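Local coordinates for microcin B17-processing protein McbC (Escherichia coli str. K-12 substr. MG1655, PDB 6GRH) that is needed to process the inactive microcin B17 precursor into the active peptide, and belongs to the FMN-dependent nitroreductase-like oxidoreductases, at residues L126-T140 against P185-A198. Sequence-based numbering, arbitrary orientation.
Sequences LYPIEVFLCRLSENT and PHFALVYCIIFEKA
Lys197, in the first turn of helix 195-199, lies along Pro128 and ends at Leu126 and Tyr127. Its CB is 4.1 Å from Pro128 CB, and CG rests on CA and CB of that proline. Bends at chi2 (134°) and chi4 (-105°), both off the staggered positions, bring CD to 4.2 Å and CE to 3.0 Å from Leu126 O. At the tip, NZ donates to Leu126 O at 2.8 Å, almost in line with that carbonyl, and to Tyr127 O at 3.1 Å from above the carbonyl plane; the Tyr127 side chain approaches a bound FMN. Glu130 OE2, 4.5 Å from NZ, may favour the ammonium charge without forming a salt bridge, while OE1 is hydrogen-bonded to His151. The antiparallel ladder runs from Ile129-Ile193 to Arg135-Phe187, with Glu130-Cys192, Phe132-Val190 and Cys134-Ala188 as hydrogen-bonded pairs; Cys192 SG meets the Phe132 ring obliquely, 3.8 Å from CD1. Leu136 N and Thr140 OG1 (2.9 Å) grip His186 O from opposite faces. The two strands are central in the nitroreductase sheet, flanked by 149-153 and 254-263: Ile129, Val131 and Tyr191 pack on helix 204-227, Cys134 and Leu136 on helix 167-175, while Lys197 also touches Val60 of the second McbC subunit.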
# COMPACT_ATOMS: atom_id res chain seq x y z
N LEU D 126 -24.62 6.17 -10.39
CA LEU D 126 -23.64 5.59 -11.32
C LEU D 126 -23.79 4.08 -11.53
O LEU D 126 -23.41 3.57 -12.59
CB LEU D 126 -22.23 5.94 -10.86
CG LEU D 126 -21.96 7.45 -10.83
CD1 LEU D 126 -20.62 7.70 -10.18
CD2 LEU D 126 -22.03 8.06 -12.22
N TYR D 127 -24.34 3.38 -10.55
CA TYR D 127 -24.59 1.92 -10.66
C TYR D 127 -23.41 1.13 -11.25
O TYR D 127 -23.52 0.51 -12.33
CB TYR D 127 -25.88 1.69 -11.45
CG TYR D 127 -27.06 2.20 -10.68
CD1 TYR D 127 -27.61 1.43 -9.66
CD2 TYR D 127 -27.55 3.49 -10.90
CE1 TYR D 127 -28.67 1.91 -8.90
CE2 TYR D 127 -28.63 3.98 -10.16
CZ TYR D 127 -29.18 3.18 -9.15
OH TYR D 127 -30.21 3.65 -8.37
N PRO D 128 -22.29 1.08 -10.51
CA PRO D 128 -21.08 0.43 -11.05
C PRO D 128 -21.03 -1.09 -10.96
O PRO D 128 -20.02 -1.67 -11.36
CB PRO D 128 -19.95 1.02 -10.17
CG PRO D 128 -20.63 1.24 -8.86
CD PRO D 128 -21.99 1.78 -9.24
N ILE D 129 -22.06 -1.72 -10.40
CA ILE D 129 -22.06 -3.13 -10.15
C ILE D 129 -22.90 -3.79 -11.22
O ILE D 129 -24.02 -3.37 -11.48
CB ILE D 129 -22.64 -3.47 -8.75
CG1 ILE D 129 -21.85 -2.77 -7.68
CG2 ILE D 129 -22.71 -4.98 -8.51
CD1 ILE D 129 -20.36 -3.05 -7.70
N GLU D 130 -22.35 -4.82 -11.84
CA GLU D 130 -23.03 -5.59 -12.88
C GLU D 130 -23.47 -6.94 -12.32
O GLU D 130 -22.76 -7.54 -11.49
CB GLU D 130 -22.11 -5.80 -14.06
CG GLU D 130 -21.61 -4.48 -14.65
CD GLU D 130 -22.73 -3.57 -15.17
OE1 GLU D 130 -23.68 -4.06 -15.80
OE2 GLU D 130 -22.65 -2.34 -14.95
N VAL D 131 -24.64 -7.40 -12.74
CA VAL D 131 -25.14 -8.72 -12.35
C VAL D 131 -25.03 -9.70 -13.51
O VAL D 131 -25.53 -9.45 -14.61
CB VAL D 131 -26.64 -8.70 -11.95
CG1 VAL D 131 -27.08 -10.07 -11.40
CG2 VAL D 131 -26.90 -7.61 -10.95
N PHE D 132 -24.40 -10.83 -13.24
CA PHE D 132 -24.29 -11.90 -14.21
C PHE D 132 -25.07 -13.12 -13.69
O PHE D 132 -25.13 -13.37 -12.49
CB PHE D 132 -22.83 -12.25 -14.44
CG PHE D 132 -22.07 -11.20 -15.23
CD1 PHE D 132 -21.52 -10.11 -14.59
CD2 PHE D 132 -21.90 -11.33 -16.60
CE1 PHE D 132 -20.79 -9.16 -15.31
CE2 PHE D 132 -21.18 -10.39 -17.34
CZ PHE D 132 -20.65 -9.28 -16.70
N LEU D 133 -25.69 -13.83 -14.62
CA LEU D 133 -26.52 -14.98 -14.32
C LEU D 133 -25.76 -16.20 -14.81
O LEU D 133 -25.36 -16.24 -15.98
CB LEU D 133 -27.85 -14.88 -15.04
CG LEU D 133 -28.73 -16.13 -15.12
CD1 LEU D 133 -29.15 -16.59 -13.74
CD2 LEU D 133 -29.93 -15.81 -15.99
N CYS D 134 -25.55 -17.18 -13.93
CA CYS D 134 -24.84 -18.42 -14.27
C CYS D 134 -25.77 -19.60 -14.13
O CYS D 134 -26.30 -19.85 -13.04
CB CYS D 134 -23.61 -18.59 -13.36
SG CYS D 134 -22.30 -17.37 -13.68
N ARG D 135 -25.98 -20.34 -15.22
CA ARG D 135 -26.85 -21.52 -15.23
C ARG D 135 -26.00 -22.73 -14.82
O ARG D 135 -24.99 -23.00 -15.44
CB ARG D 135 -27.45 -21.72 -16.63
CG ARG D 135 -28.25 -22.99 -16.80
CD ARG D 135 -29.04 -22.96 -18.11
NE ARG D 135 -29.71 -24.22 -18.36
CZ ARG D 135 -29.15 -25.30 -18.92
NH1 ARG D 135 -27.87 -25.31 -19.30
NH2 ARG D 135 -29.89 -26.38 -19.09
N LEU D 136 -26.43 -23.45 -13.78
CA LEU D 136 -25.58 -24.45 -13.11
C LEU D 136 -26.08 -25.88 -13.12
O LEU D 136 -25.36 -26.77 -12.64
CB LEU D 136 -25.38 -24.07 -11.64
CG LEU D 136 -24.73 -22.72 -11.37
CD1 LEU D 136 -24.61 -22.51 -9.88
CD2 LEU D 136 -23.37 -22.68 -12.04
N SER D 137 -27.29 -26.10 -13.61
CA SER D 137 -27.86 -27.45 -13.71
C SER D 137 -28.53 -27.61 -15.06
O SER D 137 -29.16 -26.67 -15.55
CB SER D 137 -28.91 -27.64 -12.61
OG SER D 137 -29.74 -28.77 -12.87
N GLU D 138 -28.44 -28.82 -15.62
CA GLU D 138 -29.21 -29.14 -16.82
C GLU D 138 -30.71 -29.25 -16.53
O GLU D 138 -31.50 -29.30 -17.47
CB GLU D 138 -28.68 -30.40 -17.52
CG GLU D 138 -27.23 -30.28 -18.00
CD GLU D 138 -26.94 -29.07 -18.92
OE1 GLU D 138 -27.79 -28.70 -19.78
OE2 GLU D 138 -25.83 -28.50 -18.79
N ASN D 139 -31.10 -29.27 -15.25
CA ASN D 139 -32.51 -29.14 -14.86
C ASN D 139 -33.00 -27.70 -14.76
O ASN D 139 -34.13 -27.45 -14.33
CB ASN D 139 -32.79 -29.90 -13.55
CG ASN D 139 -33.31 -31.29 -13.78
OD1 ASN D 139 -34.15 -31.53 -14.65
ND2 ASN D 139 -32.84 -32.23 -12.97
N THR D 140 -32.17 -26.75 -15.16
CA THR D 140 -32.60 -25.37 -15.29
C THR D 140 -32.93 -25.13 -16.77
O THR D 140 -32.13 -25.47 -17.65
CB THR D 140 -31.50 -24.42 -14.81
OG1 THR D 140 -31.16 -24.74 -13.45
CG2 THR D 140 -31.97 -22.95 -14.91
N PRO D 185 -27.14 -26.31 -6.66
CA PRO D 185 -28.04 -25.21 -6.98
C PRO D 185 -28.42 -25.18 -8.46
O PRO D 185 -27.68 -25.70 -9.30
CB PRO D 185 -27.24 -23.96 -6.59
CG PRO D 185 -25.91 -24.42 -6.10
CD PRO D 185 -25.77 -25.87 -6.39
N HIS D 186 -29.56 -24.58 -8.78
CA HIS D 186 -30.00 -24.40 -10.17
C HIS D 186 -29.24 -23.30 -10.90
O HIS D 186 -28.92 -23.44 -12.07
CB HIS D 186 -31.50 -24.10 -10.24
CG HIS D 186 -32.37 -25.30 -10.03
ND1 HIS D 186 -32.84 -25.68 -8.79
CD2 HIS D 186 -32.86 -26.20 -10.91
CE1 HIS D 186 -33.59 -26.76 -8.92
NE2 HIS D 186 -33.61 -27.10 -10.19
N PHE D 187 -28.97 -22.20 -10.21
CA PHE D 187 -28.29 -21.09 -10.82
C PHE D 187 -27.61 -20.23 -9.78
O PHE D 187 -27.83 -20.43 -8.59
CB PHE D 187 -29.26 -20.27 -11.71
CG PHE D 187 -30.33 -19.52 -10.95
CD1 PHE D 187 -31.51 -20.13 -10.59
CD2 PHE D 187 -30.18 -18.16 -10.68
CE1 PHE D 187 -32.54 -19.42 -9.94
CE2 PHE D 187 -31.17 -17.45 -10.01
CZ PHE D 187 -32.37 -18.09 -9.65
N ALA D 188 -26.76 -19.32 -10.25
CA ALA D 188 -26.14 -18.32 -9.40
C ALA D 188 -26.27 -16.94 -9.99
O ALA D 188 -26.39 -16.78 -11.18
CB ALA D 188 -24.68 -18.64 -9.18
N LEU D 189 -26.24 -15.94 -9.12
CA LEU D 189 -25.97 -14.57 -9.54
C LEU D 189 -24.56 -14.25 -9.10
O LEU D 189 -24.15 -14.62 -7.99
CB LEU D 189 -26.99 -13.58 -8.98
CG LEU D 189 -28.44 -13.78 -9.43
CD1 LEU D 189 -29.31 -12.76 -8.75
CD2 LEU D 189 -28.56 -13.72 -10.96
N VAL D 190 -23.81 -13.57 -9.97
CA VAL D 190 -22.47 -13.10 -9.68
C VAL D 190 -22.46 -11.57 -9.82
O VAL D 190 -22.80 -11.03 -10.88
CB VAL D 190 -21.43 -13.73 -10.60
CG1 VAL D 190 -20.03 -13.31 -10.19
CG2 VAL D 190 -21.52 -15.24 -10.59
N TYR D 191 -22.11 -10.87 -8.74
CA TYR D 191 -22.12 -9.42 -8.70
C TYR D 191 -20.70 -8.94 -8.90
O TYR D 191 -19.81 -9.34 -8.14
CB TYR D 191 -22.66 -8.91 -7.35
CG TYR D 191 -24.04 -9.38 -7.04
CD1 TYR D 191 -25.15 -8.56 -7.32
CD2 TYR D 191 -24.27 -10.65 -6.48
CE1 TYR D 191 -26.44 -9.01 -7.05
CE2 TYR D 191 -25.57 -11.10 -6.18
CZ TYR D 191 -26.65 -10.27 -6.47
OH TYR D 191 -27.92 -10.67 -6.18
N CYS D 192 -20.49 -8.09 -9.90
CA CYS D 192 -19.15 -7.68 -10.32
C CYS D 192 -18.99 -6.16 -10.32
O CYS D 192 -19.87 -5.45 -10.78
CB CYS D 192 -18.86 -8.19 -11.72
SG CYS D 192 -18.91 -9.99 -11.82
N ILE D 193 -17.84 -5.71 -9.85
CA ILE D 193 -17.48 -4.31 -9.85
C ILE D 193 -16.70 -3.96 -11.12
O ILE D 193 -15.74 -4.64 -11.46
CB ILE D 193 -16.64 -3.93 -8.61
CG1 ILE D 193 -16.41 -2.40 -8.57
CG2 ILE D 193 -15.31 -4.67 -8.53
CD1 ILE D 193 -15.72 -1.96 -7.31
N ILE D 194 -17.11 -2.89 -11.79
CA ILE D 194 -16.30 -2.30 -12.85
C ILE D 194 -15.44 -1.22 -12.19
O ILE D 194 -15.97 -0.18 -11.80
CB ILE D 194 -17.17 -1.69 -13.96
CG1 ILE D 194 -18.05 -2.79 -14.56
CG2 ILE D 194 -16.29 -1.03 -15.03
CD1 ILE D 194 -18.98 -2.27 -15.63
N PHE D 195 -14.15 -1.45 -12.07
CA PHE D 195 -13.30 -0.58 -11.22
C PHE D 195 -13.39 0.88 -11.61
O PHE D 195 -13.62 1.74 -10.76
CB PHE D 195 -11.85 -1.01 -11.22
CG PHE D 195 -11.61 -2.33 -10.53
CD1 PHE D 195 -11.69 -2.44 -9.16
CD2 PHE D 195 -11.32 -3.47 -11.28
CE1 PHE D 195 -11.46 -3.66 -8.53
CE2 PHE D 195 -11.09 -4.69 -10.65
CZ PHE D 195 -11.16 -4.78 -9.27
N GLU D 196 -13.22 1.14 -12.89
CA GLU D 196 -13.17 2.53 -13.33
C GLU D 196 -14.50 3.26 -13.19
O GLU D 196 -14.49 4.44 -12.91
CB GLU D 196 -12.59 2.63 -14.75
CG GLU D 196 -11.09 2.34 -14.73
CD GLU D 196 -10.36 2.67 -16.02
OE1 GLU D 196 -10.52 3.81 -16.54
OE2 GLU D 196 -9.58 1.81 -16.48
N LYS D 197 -15.62 2.55 -13.34
CA LYS D 197 -16.93 3.14 -13.10
C LYS D 197 -17.14 3.44 -11.61
O LYS D 197 -17.79 4.44 -11.28
CB LYS D 197 -18.05 2.25 -13.61
CG LYS D 197 -19.39 2.96 -13.64
CD LYS D 197 -20.09 2.71 -14.94
CE LYS D 197 -21.51 3.23 -14.91
NZ LYS D 197 -22.54 2.15 -14.78
N ALA D 198 -16.60 2.61 -10.73
CA ALA D 198 -16.67 2.89 -9.27
C ALA D 198 -15.77 4.05 -8.82
O ALA D 198 -16.07 4.68 -7.81
CB ALA D 198 -16.34 1.64 -8.47
O HOH W 1 -25.79 -27.59 -9.71